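Local coordinates for nucleoporin NUP116 (Candida glabrata, PDB 3NF5), which probably serves as a structural constituent of the nuclear pore complex, this chain being its C-terminal pore-targeting domain, at residues L25-L39 against F51-G63. Residues are numbered along the deposited sequence; the frame is centred on the assembly and turned at random.
Sequences LATLSKYEIQKVENL and FLDPVDLSDIPLG
L57 meets I33, V36, L25 and L39 along its length. Its CB lies against I33 CG1 at 3.9 Å, and I33 CD1 touches the same atom. With CG anti to the carbonyl carbon (chi1 -59°), the branch turns toward the buried leucines. CD1 sits 3.9 Å from L25 CD2 and also reaches V36 CG2, while CD2 packs on L39 CD2. The backbone of the same residue is held too: L57 N donates to I33 O. V36 and V55 then exchange two backbone hydrogen bonds, a single antiparallel hydrogen-bonded pair. F51 N closes the series, donating to L39 O at 3.0 Å. That oxygen also lies at the edge of the F51 ring, and L39 CD2 touches ring atom CD1. Water 1 accepts from L39 N and lies near V36 O and D53 O, linking the two segments.

The outer side is polar. D56 OD1 accepts from S58 N at 2.9 Å in an Asx turn. Across the contact, S58 OG lies 3.2 Å from Q34 CG. K30 NZ donates to Q34 OE1 in the carbonyl plane, and is 5.7 Å from D56 OD1. At the other end, L62 CD1 rests 3.6 Å from A26 N.

L25 and L39 also touch I18 of strand 16-19, and L93 covers L39, F51 and V55. The contact thus joins the end of helix 22-27 and the connection to strand 40-43 with the loop after strand 47-51, within the Nup98-96 autopeptidase S59-type domain. Main-chain bonds fix the alignment of the two segments, and the aliphatic side chains of L25, I33, V36, L39, V55 and L57 pack together on the inner side.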
loop_
_atom_site.group_PDB
_atom_site.type_symbol
_atom_site.label_atom_id
_atom_site.label_comp_id
_atom_site.label_asym_id
_atom_site.label_seq_id
_atom_site.Cartn_x
_atom_site.Cartn_y
_atom_site.Cartn_z
ATOM N N LEU A 25 6.803 -13.568 11.571
ATOM C CA LEU A 25 5.361 -13.586 11.838
ATOM C C LEU A 25 4.826 -15.021 12.016
ATOM O O LEU A 25 3.967 -15.275 12.858
ATOM C CB LEU A 25 4.605 -12.864 10.730
ATOM C CG LEU A 25 4.783 -11.335 10.518
ATOM C CD1 LEU A 25 4.139 -10.966 9.193
ATOM C CD2 LEU A 25 4.102 -10.520 11.612
ATOM N N ALA A 26 5.394 -15.958 11.263
ATOM C CA ALA A 26 5.061 -17.392 11.389
ATOM C C ALA A 26 5.451 -17.931 12.739
ATOM O O ALA A 26 4.827 -18.849 13.180
ATOM C CB ALA A 26 5.767 -18.269 10.227
ATOM N N THR A 27 6.469 -17.381 13.397
ATOM C CA THR A 27 6.907 -17.911 14.689
ATOM C C THR A 27 6.118 -17.404 15.873
ATOM O O THR A 27 6.241 -17.961 16.977
ATOM C CB THR A 27 8.364 -17.563 14.973
ATOM O OG1 THR A 27 8.506 -16.130 15.185
ATOM C CG2 THR A 27 9.221 -18.040 13.814
ATOM N N LEU A 28 5.322 -16.365 15.666
ATOM C CA LEU A 28 4.587 -15.733 16.763
ATOM C C LEU A 28 3.539 -16.666 17.380
ATOM O O LEU A 28 2.807 -17.355 16.677
ATOM C CB LEU A 28 3.926 -14.452 16.297
ATOM C CG LEU A 28 4.911 -13.349 15.912
ATOM C CD1 LEU A 28 4.058 -12.130 15.458
ATOM C CD2 LEU A 28 5.883 -12.979 17.056
ATOM N N SER A 29 3.422 -16.627 18.688
ATOM C CA SER A 29 2.322 -17.351 19.396
ATOM C C SER A 29 0.967 -16.759 19.046
ATOM O O SER A 29 0.917 -15.625 18.532
ATOM C CB SER A 29 2.478 -17.220 20.881
ATOM O OG SER A 29 2.224 -15.862 21.296
ATOM N N LYS A 30 -0.126 -17.479 19.350
ATOM C CA LYS A 30 -1.446 -16.940 19.130
ATOM C C LYS A 30 -1.693 -15.588 19.780
ATOM O O LYS A 30 -2.383 -14.757 19.183
ATOM C CB LYS A 30 -2.566 -17.939 19.524
ATOM C CG LYS A 30 -3.979 -17.431 19.460
ATOM C CD LYS A 30 -4.655 -17.806 18.082
ATOM C CE LYS A 30 -6.234 -17.734 18.140
ATOM N NZ LYS A 30 -6.819 -16.369 17.876
ATOM N N TYR A 31 -1.129 -15.330 20.965
ATOM C CA TYR A 31 -1.305 -14.029 21.619
ATOM C C TYR A 31 -0.585 -12.939 20.822
ATOM O O TYR A 31 -1.190 -11.916 20.550
ATOM C CB TYR A 31 -0.782 -14.058 23.074
ATOM C CG TYR A 31 -0.624 -12.705 23.768
ATOM C CD1 TYR A 31 -1.723 -11.988 24.224
ATOM C CD2 TYR A 31 0.637 -12.179 24.022
ATOM C CE1 TYR A 31 -1.555 -10.738 24.876
ATOM C CE2 TYR A 31 0.808 -10.942 24.660
ATOM C CZ TYR A 31 -0.280 -10.230 25.076
ATOM O OH TYR A 31 -0.076 -9.005 25.724
ATOM N N GLU A 32 0.672 -13.175 20.437
ATOM C CA GLU A 32 1.442 -12.150 19.760
ATOM C C GLU A 32 0.965 -11.847 18.325
ATOM O O GLU A 32 1.042 -10.674 17.888
ATOM C CB GLU A 32 2.948 -12.452 19.772
ATOM C CG GLU A 32 3.542 -12.421 21.220
ATOM C CD GLU A 32 3.576 -11.018 21.879
ATOM O OE1 GLU A 32 3.482 -9.968 21.137
ATOM O OE2 GLU A 32 3.746 -10.981 23.154
ATOM N N ILE A 33 0.512 -12.884 17.594
ATOM C CA ILE A 33 0.013 -12.707 16.211
ATOM C C ILE A 33 -1.289 -11.872 16.168
ATOM O O ILE A 33 -1.620 -11.343 15.107
ATOM C CB ILE A 33 -0.143 -14.064 15.477
ATOM C CG1 ILE A 33 -0.245 -13.889 13.951
ATOM C CG2 ILE A 33 -1.365 -14.833 15.970
ATOM C CD1 ILE A 33 1.088 -13.526 13.221
ATOM N N GLN A 34 -1.997 -11.746 17.314
ATOM C CA GLN A 34 -3.167 -10.910 17.474
ATOM C C GLN A 34 -2.810 -9.436 17.644
ATOM O O GLN A 34 -3.691 -8.637 17.644
ATOM C CB GLN A 34 -4.071 -11.362 18.670
ATOM C CG GLN A 34 -4.834 -12.557 18.366
ATOM C CD GLN A 34 -5.439 -13.353 19.570
ATOM O OE1 GLN A 34 -6.083 -14.356 19.329
ATOM N NE2 GLN A 34 -5.168 -12.971 20.804
ATOM N N LYS A 35 -1.535 -9.091 17.788
ATOM C CA LYS A 35 -1.144 -7.701 18.099
ATOM C C LYS A 35 0.241 -7.348 17.487
ATOM O O LYS A 35 1.149 -6.846 18.137
ATOM C CB LYS A 35 -1.233 -7.415 19.599
ATOM C CG LYS A 35 -0.396 -8.358 20.507
ATOM C CD LYS A 35 -0.184 -7.731 21.903
ATOM C CE LYS A 35 1.301 -7.346 22.135
ATOM N NZ LYS A 35 1.906 -6.592 20.968
ATOM N N VAL A 36 0.367 -7.585 16.187
ATOM C CA VAL A 36 1.602 -7.332 15.524
ATOM C C VAL A 36 1.763 -5.810 15.385
ATOM O O VAL A 36 0.896 -5.139 14.854
ATOM C CB VAL A 36 1.662 -8.020 14.144
ATOM C CG1 VAL A 36 2.961 -7.568 13.425
ATOM C CG2 VAL A 36 1.556 -9.553 14.384
ATOM N N GLU A 37 2.836 -5.277 15.939
ATOM C CA GLU A 37 3.155 -3.856 15.799
ATOM C C GLU A 37 4.048 -3.480 14.619
ATOM O O GLU A 37 4.806 -4.292 14.106
ATOM C CB GLU A 37 3.810 -3.352 17.103
ATOM N N ASN A 38 3.922 -2.238 14.200
ATOM C CA ASN A 38 4.694 -1.648 13.098
ATOM C C ASN A 38 4.714 -2.542 11.856
ATOM O O ASN A 38 5.791 -2.670 11.223
ATOM C CB ASN A 38 6.146 -1.337 13.518
ATOM C CG ASN A 38 6.195 -0.344 14.676
ATOM O OD1 ASN A 38 5.224 0.360 14.930
ATOM N ND2 ASN A 38 7.305 -0.302 15.377
ATOM N N LEU A 39 3.589 -3.205 11.570
ATOM C CA LEU A 39 3.470 -3.961 10.295
ATOM C C LEU A 39 3.567 -2.996 9.055
ATOM O O LEU A 39 2.877 -1.959 8.960
ATOM C CB LEU A 39 2.198 -4.828 10.222
ATOM C CG LEU A 39 1.833 -5.630 8.953
ATOM C CD1 LEU A 39 2.860 -6.711 8.876
ATOM C CD2 LEU A 39 0.460 -6.267 8.940
ATOM N N PHE A 51 0.852 0.188 9.090
ATOM C CA PHE A 51 -0.214 0.113 10.061
ATOM C C PHE A 51 0.244 0.778 11.359
ATOM O O PHE A 51 1.332 0.516 11.852
ATOM C CB PHE A 51 -0.629 -1.329 10.292
ATOM C CG PHE A 51 -1.273 -1.927 9.117
ATOM C CD1 PHE A 51 -0.515 -2.589 8.172
ATOM C CD2 PHE A 51 -2.604 -1.720 8.891
ATOM C CE1 PHE A 51 -1.107 -3.094 7.041
ATOM C CE2 PHE A 51 -3.209 -2.184 7.765
ATOM C CZ PHE A 51 -2.452 -2.889 6.824
ATOM N N LEU A 52 -0.574 1.668 11.863
ATOM C CA LEU A 52 -0.180 2.520 12.976
ATOM C C LEU A 52 -0.743 1.997 14.287
ATOM O O LEU A 52 -0.269 2.374 15.324
ATOM C CB LEU A 52 -0.605 3.927 12.716
ATOM C CG LEU A 52 0.032 4.521 11.486
ATOM C CD1 LEU A 52 -0.578 5.903 11.224
ATOM C CD2 LEU A 52 1.517 4.626 11.641
ATOM N N ASP A 53 -1.741 1.118 14.247
ATOM C CA ASP A 53 -2.089 0.343 15.425
ATOM C C ASP A 53 -1.641 -1.095 15.302
ATOM O O ASP A 53 -1.461 -1.574 14.172
ATOM C CB ASP A 53 -3.575 0.370 15.585
ATOM C CG ASP A 53 -4.113 1.768 15.985
ATOM O OD1 ASP A 53 -3.417 2.556 16.695
ATOM O OD2 ASP A 53 -5.236 2.052 15.509
ATOM N N PRO A 54 -1.593 -1.843 16.433
ATOM C CA PRO A 54 -1.475 -3.312 16.333
ATOM C C PRO A 54 -2.477 -3.978 15.373
ATOM O O PRO A 54 -3.660 -3.656 15.370
ATOM C CB PRO A 54 -1.729 -3.789 17.758
ATOM C CG PRO A 54 -1.469 -2.598 18.639
ATOM C CD PRO A 54 -1.853 -1.403 17.823
ATOM N N VAL A 55 -1.997 -4.950 14.598
ATOM C CA VAL A 55 -2.816 -5.718 13.687
ATOM C C VAL A 55 -2.980 -7.182 14.182
ATOM O O VAL A 55 -2.021 -7.784 14.663
ATOM C CB VAL A 55 -2.172 -5.576 12.281
ATOM C CG1 VAL A 55 -2.633 -6.512 11.419
ATOM C CG2 VAL A 55 -2.507 -4.146 11.764
ATOM N N ASP A 56 -4.202 -7.714 14.089
ATOM C CA ASP A 56 -4.472 -9.125 14.403
ATOM C C ASP A 56 -4.359 -9.936 13.142
ATOM O O ASP A 56 -5.239 -9.869 12.292
ATOM C CB ASP A 56 -5.893 -9.227 15.007
ATOM C CG ASP A 56 -6.312 -10.643 15.299
ATOM O OD1 ASP A 56 -5.520 -11.571 15.068
ATOM O OD2 ASP A 56 -7.450 -10.840 15.785
ATOM N N LEU A 57 -3.257 -10.631 12.949
ATOM C CA LEU A 57 -3.113 -11.509 11.782
ATOM C C LEU A 57 -3.573 -12.994 11.976
ATOM O O LEU A 57 -3.204 -13.875 11.158
ATOM C CB LEU A 57 -1.668 -11.448 11.309
ATOM C CG LEU A 57 -1.082 -10.080 10.902
ATOM C CD1 LEU A 57 0.372 -10.321 10.501
ATOM C CD2 LEU A 57 -1.918 -9.541 9.756
ATOM N N SER A 58 -4.369 -13.294 13.019
ATOM C CA SER A 58 -4.695 -14.687 13.326
ATOM C C SER A 58 -5.393 -15.240 12.127
ATOM O O SER A 58 -6.244 -14.557 11.603
ATOM C CB SER A 58 -5.722 -14.857 14.473
ATOM O OG SER A 58 -5.548 -13.996 15.552
ATOM N N ASP A 59 -5.034 -16.453 11.724
ATOM C CA ASP A 59 -5.748 -17.215 10.694
ATOM C C ASP A 59 -5.514 -16.750 9.252
ATOM O O ASP A 59 -5.757 -17.522 8.310
ATOM C CB ASP A 59 -7.261 -17.212 10.976
ATOM N N ILE A 60 -4.986 -15.548 9.073
ATOM C CA ILE A 60 -4.603 -15.053 7.762
ATOM C C ILE A 60 -3.402 -15.823 7.236
ATOM O O ILE A 60 -2.363 -15.848 7.903
ATOM C CB ILE A 60 -4.218 -13.605 7.844
ATOM C CG1 ILE A 60 -5.429 -12.786 8.296
ATOM C CG2 ILE A 60 -3.700 -13.117 6.482
ATOM C CD1 ILE A 60 -5.211 -11.267 8.155
ATOM N N PRO A 61 -3.529 -16.473 6.055
ATOM C CA PRO A 61 -2.350 -17.157 5.504
ATOM C C PRO A 61 -1.299 -16.138 5.119
ATOM O O PRO A 61 -1.532 -15.292 4.258
ATOM C CB PRO A 61 -2.876 -17.879 4.265
ATOM C CG PRO A 61 -4.349 -17.967 4.457
ATOM C CD PRO A 61 -4.739 -16.772 5.287
ATOM N N LEU A 62 -0.166 -16.213 5.770
ATOM C CA LEU A 62 0.801 -15.146 5.662
ATOM C C LEU A 62 1.193 -14.818 4.185
ATOM O O LEU A 62 1.341 -13.662 3.824
ATOM C CB LEU A 62 2.003 -15.489 6.495
ATOM C CG LEU A 62 1.722 -15.570 7.983
ATOM C CD1 LEU A 62 2.907 -16.154 8.680
ATOM C CD2 LEU A 62 1.337 -14.217 8.570
ATOM N N GLY A 63 1.326 -15.839 3.342
ATOM C CA GLY A 63 1.688 -15.629 1.950
ATOM C C GLY A 63 0.629 -14.910 1.111
ATOM O O GLY A 63 0.903 -14.517 -0.037
HETATM O O HOH W 1 0.943 -2.996 13.007
HETATM O O HOH W 2 1.901 -0.400 14.899
#